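Local structure of prophage MuSo2, 43 kDa tail protein (Shewanella oneidensis, 3CDD) at residues A[45-48]-A[49-53]; A[83-86]-A[87-90]. The protein is a trimeric tail protein of a Mu-like prophage that, as a GpP-like protein, probably takes part in building the phage baseplate. All blocks are in the same frame, centred on the assembly; numbering follows the deposited sequence.

Contact 1: residues A[45-48]-A[49-53]; sequences GNDA and QYKAF
Asp47 OD2 and Lys51 NZ form a salt bridge of 2.9 Å, joining side chains four positions apart on the outside of a tight turn. The ammonium group meets OD2 from its syn side, 34° out of the carboxylate plane. Asp47 turns its carboxylate there by setting CG between its own backbone N and carbonyl carbon (chi1 57°). Lys51 answers with an extended chain whose methylenes run past the turn, Lys51 CG lying 3.5 Å from Asp47 O; lysine suits the place because its long apolar stem can follow the backbone before presenting a charge.

Beneath the ion pair, two successive backbone bonds wind the chain. Tyr50 N donates to Asp47 O at 3.1 Å, and Lys51 N donates to Ala48 O at 3.1 Å, both being i+3 to i bonds of the 3-10 kind. The Tyr50 ring turns its edge to Asp47, with CD2 3.9 Å from Asp47 CB and Asp47 CA lying in the ring plane. Water 1 bridges the turn: it accepts from Gln49 N at 3.0 Å and donates to Asn46 O at 3.2 Å, so the water ties Gln49 N, inside the turn, back to Asn46 O.

Alanine fits at the buried position 48, where its small side chain packs on Phe43 and Ile89. Gln49 points into the interface, OE1 accepting from Gly195 N and NE2 donating to Val198 O of the second subunit, so both polar atoms of this buried side chain are satisfied. The whole is a single short 3-10 turn, made of two overlapping type I beta turns, in the loop between strands 34-42 and 62-67 of the N-terminal GpP-like domain.

Contact 2: residues A[83-86]-A[87-90]; sequences SYDE and STIT
A beta hairpin reverses here between strands 70-84 and 88-97, with Asp85 and Thr88 facing each other across a beta turn whose inner residues are Glu86 and Ser87. Asp85 N donates to Thr88 O at 3.0 Å, the last backbone bond before the reversal. The aspartate side chain folds back over the turn because its CG sits between the backbone N and carbonyl carbon (chi1 55°): OD1 accepts from Ser87 N at 2.9 Å, which makes an Asx turn, and from Thr88 OG1 at 2.7 Å. The first donor comes from the anti side of the carboxylate and the second from the syn side, so two bonds grip one oxygen. A short acidic side chain suits this corner, and Lys42, bonded to Ser87 OG and Thr88 OG1, brings a positive charge close by.

Further along, Ser83 and Thr90 form an antiparallel hydrogen-bonded pair, with Ser83 N to Thr90 O and Thr90 N to Ser83 O both 2.9 Å. Tyr84 and Ile89, a non-hydrogen-bonded pair, place their side chains on the other face, where Tyr84 CB lies 4.1 Å from Ile89 CG1. The Tyr84 hydroxyl bonds Asp309 of the second subunit, and Ser83 and Tyr84 carry the sheet on into that chain. Small hydroxyl residues fit the face of Ser83 and Thr90: water 3 bridges them, 2.9 Å from Ser83 OG and 2.8 Å from Thr90 OG1.

Contact 1 comes first along the chain, in the loop between strands 34-42 and 62-67; contact 2 follows at the turn joining strands 70-84 and 88-97. Their centres are about 8 Å apart, and both lie more than 30 Å from the centre of the chain, at one extremity of the N-terminal GpP-like domain. Strands 34-42 and 88-97 are antiparallel neighbours, which brings the loop up against the hairpin end. Ala48 N probably hydrogen-bonds Glu86 O at 3.1 Å, and Ala48 CB packs against Thr88 N. Both contacts touch the second subunit, so loop and hairpin together form one patch of the interface within the three-chain assembly.

Contact 1: residues A[45-48]-A[49-53]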
ATOM      1  N   GLY A  45       4.698  32.197 -23.678  1.00 31.72           N
ATOM      2  CA  GLY A  45       3.933  32.412 -24.906  1.00 32.36           C
ATOM      3  C   GLY A  45       2.909  31.308 -25.171  1.00 32.91           C
ATOM      4  O   GLY A  45       2.234  31.336 -26.193  1.00 33.13           O
ATOM      5  N   ASN A  46       2.800  30.335 -24.257  1.00 33.44           N
ATOM      6  CA  ASN A  46       1.791  29.270 -24.330  1.00 34.25           C
ATOM      7  C   ASN A  46       1.998  28.453 -25.606  1.00 34.23           C
ATOM      8  O   ASN A  46       1.045  27.959 -26.226  1.00 33.83           O
ATOM      9  CB  ASN A  46       0.376  29.863 -24.269  1.00 34.91           C
ATOM     10  CG  ASN A  46      -0.577  29.037 -23.426  1.00 37.55           C
ATOM     11  OD1 ASN A  46      -0.164  28.307 -22.513  1.00 40.28           O
ATOM     12  ND2 ASN A  46      -1.875  29.169 -23.711  1.00 39.17           N
ATOM     13  N   ASP A  47       3.271  28.303 -25.966  1.00 33.77           N
ATOM     14  CA  ASP A  47       3.664  27.708 -27.229  1.00 34.13           C
ATOM     15  C   ASP A  47       4.686  26.596 -27.021  1.00 33.65           C
ATOM     16  O   ASP A  47       5.512  26.325 -27.877  1.00 34.00           O
ATOM     17  CB  ASP A  47       4.193  28.804 -28.171  1.00 34.47           C
ATOM     18  CG  ASP A  47       5.358  29.592 -27.575  1.00 35.02           C
ATOM     19  OD1 ASP A  47       5.682  29.426 -26.376  1.00 35.55           O
ATOM     20  OD2 ASP A  47       5.956  30.387 -28.321  1.00 35.31           O
ATOM     21  N   ALA A  48       4.612  25.955 -25.863  1.00 33.54           N
ATOM     22  CA  ALA A  48       5.489  24.845 -25.506  1.00 33.65           C
ATOM     23  C   ALA A  48       5.483  23.725 -26.549  1.00 33.79           C
ATOM     24  O   ALA A  48       6.513  23.114 -26.819  1.00 33.99           O
ATOM     25  CB  ALA A  48       5.087  24.292 -24.156  1.00 32.80           C
ATOM     26  N   GLN A  49       4.322  23.451 -27.132  1.00 33.90           N
ATOM     27  CA  GLN A  49       4.187  22.297 -28.020  1.00 34.17           C
ATOM     28  C   GLN A  49       4.864  22.510 -29.380  1.00 35.67           C
ATOM     29  O   GLN A  49       5.055  21.558 -30.141  1.00 35.27           O
ATOM     30  CB  GLN A  49       2.712  21.912 -28.150  1.00 33.53           C
ATOM     31  CG  GLN A  49       2.112  21.445 -26.813  1.00 32.74           C
ATOM     32  CD  GLN A  49       0.678  20.983 -26.917  1.00 33.31           C
ATOM     33  OE1 GLN A  49       0.239  20.483 -27.962  1.00 33.56           O
ATOM     34  NE2 GLN A  49      -0.062  21.129 -25.828  1.00 30.52           N
ATOM     35  N   TYR A  50       5.238  23.760 -29.672  1.00 37.10           N
ATOM     36  CA  TYR A  50       5.985  24.088 -30.904  1.00 39.10           C
ATOM     37  C   TYR A  50       7.484  24.299 -30.632  1.00 39.86           C
ATOM     38  O   TYR A  50       8.213  24.761 -31.503  1.00 39.97           O
ATOM     39  CB  TYR A  50       5.377  25.327 -31.596  1.00 39.32           C
ATOM     40  CG  TYR A  50       3.862  25.305 -31.646  1.00 40.31           C
ATOM     41  CD1 TYR A  50       3.177  24.614 -32.653  1.00 41.48           C
ATOM     42  CD2 TYR A  50       3.110  25.963 -30.672  1.00 41.13           C
ATOM     43  CE1 TYR A  50       1.774  24.589 -32.687  1.00 41.65           C
ATOM     44  CE2 TYR A  50       1.719  25.940 -30.689  1.00 41.58           C
ATOM     45  CZ  TYR A  50       1.056  25.250 -31.689  1.00 41.57           C
ATOM     46  OH  TYR A  50      -0.327  25.246 -31.682  1.00 41.69           O
ATOM     47  N   LYS A  51       7.935  23.944 -29.427  1.00 41.29           N
ATOM     48  CA  LYS A  51       9.273  24.326 -28.942  1.00 42.47           C
ATOM     49  C   LYS A  51      10.027  23.198 -28.237  1.00 43.47           C
ATOM     50  O   LYS A  51      10.799  23.449 -27.298  1.00 43.65           O
ATOM     51  CB  LYS A  51       9.187  25.585 -28.045  1.00 42.74           C
ATOM     52  CG  LYS A  51       8.851  26.867 -28.828  1.00 42.13           C
ATOM     53  CD  LYS A  51       9.032  28.147 -28.046  1.00 42.57           C
ATOM     54  CE  LYS A  51       9.148  29.324 -29.023  1.00 43.78           C
ATOM     55  NZ  LYS A  51       8.883  30.675 -28.405  1.00 42.10           N
ATOM     56  N   ALA A  52       9.799  21.961 -28.698  1.00 44.20           N
ATOM     57  CA  ALA A  52      10.581  20.791 -28.278  1.00 44.94           C
ATOM     58  C   ALA A  52      12.079  21.069 -28.435  1.00 45.27           C
ATOM     59  O   ALA A  52      12.500  21.633 -29.441  1.00 45.29           O
ATOM     60  CB  ALA A  52      10.173  19.554 -29.087  1.00 44.97           C
ATOM     61  N   PHE A  53      12.866  20.669 -27.437  1.00 46.11           N
ATOM     62  CA  PHE A  53      14.260  21.116 -27.316  1.00 46.82           C
ATOM     63  C   PHE A  53      15.294  19.989 -27.408  1.00 46.64           C
ATOM     64  O   PHE A  53      16.185  20.049 -28.252  1.00 46.95           O
ATOM     65  CB  PHE A  53      14.476  21.986 -26.048  1.00 47.27           C
ATOM     66  CG  PHE A  53      13.974  21.357 -24.768  1.00 47.72           C
ATOM     67  CD1 PHE A  53      12.720  21.687 -24.265  1.00 48.22           C
ATOM     68  CD2 PHE A  53      14.767  20.453 -24.054  1.00 48.59           C
ATOM     69  CE1 PHE A  53      12.258  21.117 -23.078  1.00 49.11           C
ATOM     70  CE2 PHE A  53      14.318  19.868 -22.868  1.00 48.01           C
ATOM     71  CZ  PHE A  53      13.062  20.198 -22.374  1.00 48.80           C
TER
HETATM   72  O   HOH W   1       1.699  24.855 -26.867  1.00 23.30           O

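Contact 2: residues A[83-86]-A[87-90]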
ATOM      1  N   SER A  83       6.512  14.656 -20.382  1.00 24.33           N
ATOM      2  CA  SER A  83       5.174  15.227 -20.245  1.00 25.63           C
ATOM      3  C   SER A  83       5.221  16.657 -20.734  1.00 25.55           C
ATOM      4  O   SER A  83       6.293  17.249 -20.811  1.00 25.29           O
ATOM      5  CB  SER A  83       4.704  15.200 -18.789  1.00 26.01           C
ATOM      6  OG  SER A  83       5.516  16.050 -17.986  1.00 28.24           O
ATOM      7  N   TYR A  84       4.061  17.222 -21.062  1.00 25.25           N
ATOM      8  CA  TYR A  84       3.995  18.622 -21.433  1.00 25.05           C
ATOM      9  C   TYR A  84       2.552  19.089 -21.337  1.00 25.48           C
ATOM     10  O   TYR A  84       1.644  18.275 -21.186  1.00 25.79           O
ATOM     11  CB  TYR A  84       4.518  18.843 -22.867  1.00 23.82           C
ATOM     12  CG  TYR A  84       3.759  18.031 -23.898  1.00 25.32           C
ATOM     13  CD1 TYR A  84       2.562  18.505 -24.450  1.00 23.07           C
ATOM     14  CD2 TYR A  84       4.232  16.774 -24.306  1.00 24.53           C
ATOM     15  CE1 TYR A  84       1.851  17.750 -25.375  1.00 25.33           C
ATOM     16  CE2 TYR A  84       3.529  16.016 -25.248  1.00 25.52           C
ATOM     17  CZ  TYR A  84       2.350  16.512 -25.772  1.00 24.23           C
ATOM     18  OH  TYR A  84       1.663  15.785 -26.705  1.00 26.38           O
ATOM     19  N   ASP A  85       2.355  20.404 -21.381  1.00 26.20           N
ATOM     20  CA  ASP A  85       1.041  20.999 -21.681  1.00 27.29           C
ATOM     21  C   ASP A  85       1.252  22.229 -22.560  1.00 28.20           C
ATOM     22  O   ASP A  85       2.235  22.280 -23.311  1.00 28.49           O
ATOM     23  CB  ASP A  85       0.235  21.305 -20.417  1.00 27.52           C
ATOM     24  CG  ASP A  85       0.979  22.198 -19.427  1.00 29.99           C
ATOM     25  OD1 ASP A  85       1.669  23.145 -19.845  1.00 33.53           O
ATOM     26  OD2 ASP A  85       0.860  21.955 -18.216  1.00 32.45           O
ATOM     27  N   GLU A  86       0.372  23.229 -22.494  1.00 28.54           N
ATOM     28  CA  GLU A  86       0.514  24.340 -23.440  1.00 29.39           C
ATOM     29  C   GLU A  86       1.634  25.314 -23.078  1.00 29.04           C
ATOM     30  O   GLU A  86       2.130  26.020 -23.942  1.00 29.13           O
ATOM     31  CB  GLU A  86      -0.806  25.055 -23.668  1.00 29.86           C
ATOM     32  CG  GLU A  86      -1.717  24.265 -24.563  1.00 34.40           C
ATOM     33  CD  GLU A  86      -3.158  24.655 -24.395  1.00 40.39           C
ATOM     34  OE1 GLU A  86      -3.617  24.796 -23.234  1.00 42.14           O
ATOM     35  OE2 GLU A  86      -3.834  24.809 -25.430  1.00 42.50           O
ATOM     36  N   SER A  87       2.076  25.288 -21.822  1.00 28.43           N
ATOM     37  CA  SER A  87       3.107  26.207 -21.365  1.00 28.37           C
ATOM     38  C   SER A  87       4.235  25.510 -20.574  1.00 27.93           C
ATOM     39  O   SER A  87       4.974  26.169 -19.849  1.00 27.62           O
ATOM     40  CB  SER A  87       2.452  27.295 -20.512  1.00 28.64           C
ATOM     41  OG  SER A  87       1.788  26.712 -19.413  1.00 29.49           O
ATOM     42  N   THR A  88       4.368  24.191 -20.748  1.00 27.18           N
ATOM     43  CA  THR A  88       5.263  23.353 -19.943  1.00 26.79           C
ATOM     44  C   THR A  88       5.822  22.234 -20.794  1.00 26.79           C
ATOM     45  O   THR A  88       5.097  21.627 -21.574  1.00 26.42           O
ATOM     46  CB  THR A  88       4.539  22.707 -18.718  1.00 27.19           C
ATOM     47  OG1 THR A  88       3.671  23.665 -18.107  1.00 26.65           O
ATOM     48  CG2 THR A  88       5.527  22.229 -17.661  1.00 25.74           C
ATOM     49  N   ILE A  89       7.119  21.996 -20.668  1.00 26.72           N
ATOM     50  CA  ILE A  89       7.723  20.733 -21.109  1.00 27.05           C
ATOM     51  C   ILE A  89       8.583  20.217 -19.960  1.00 27.46           C
ATOM     52  O   ILE A  89       9.483  20.919 -19.471  1.00 27.00           O
ATOM     53  CB  ILE A  89       8.573  20.849 -22.403  1.00 26.46           C
ATOM     54  CG1 ILE A  89       7.727  21.358 -23.568  1.00 27.89           C
ATOM     55  CG2 ILE A  89       9.182  19.473 -22.777  1.00 26.21           C
ATOM     56  CD1 ILE A  89       8.535  21.735 -24.841  1.00 27.90           C
ATOM     57  N   THR A  90       8.282  19.001 -19.519  1.00 27.61           N
ATOM     58  CA  THR A  90       9.024  18.358 -18.449  1.00 28.86           C
ATOM     59  C   THR A  90       9.555  17.052 -18.994  1.00 29.42           C
ATOM     60  O   THR A  90       8.782  16.218 -19.492  1.00 28.49           O
ATOM     61  CB  THR A  90       8.107  18.047 -17.257  1.00 29.25           C
ATOM     62  OG1 THR A  90       7.405  19.236 -16.881  1.00 30.97           O
ATOM     63  CG2 THR A  90       8.887  17.520 -16.068  1.00 29.33           C
TER
HETATM   64  O   HOH W   2       7.686  14.166 -17.166  1.00 19.02           O
HETATM   65  O   HOH W   3       4.918  18.891 -18.055  1.00 22.37           O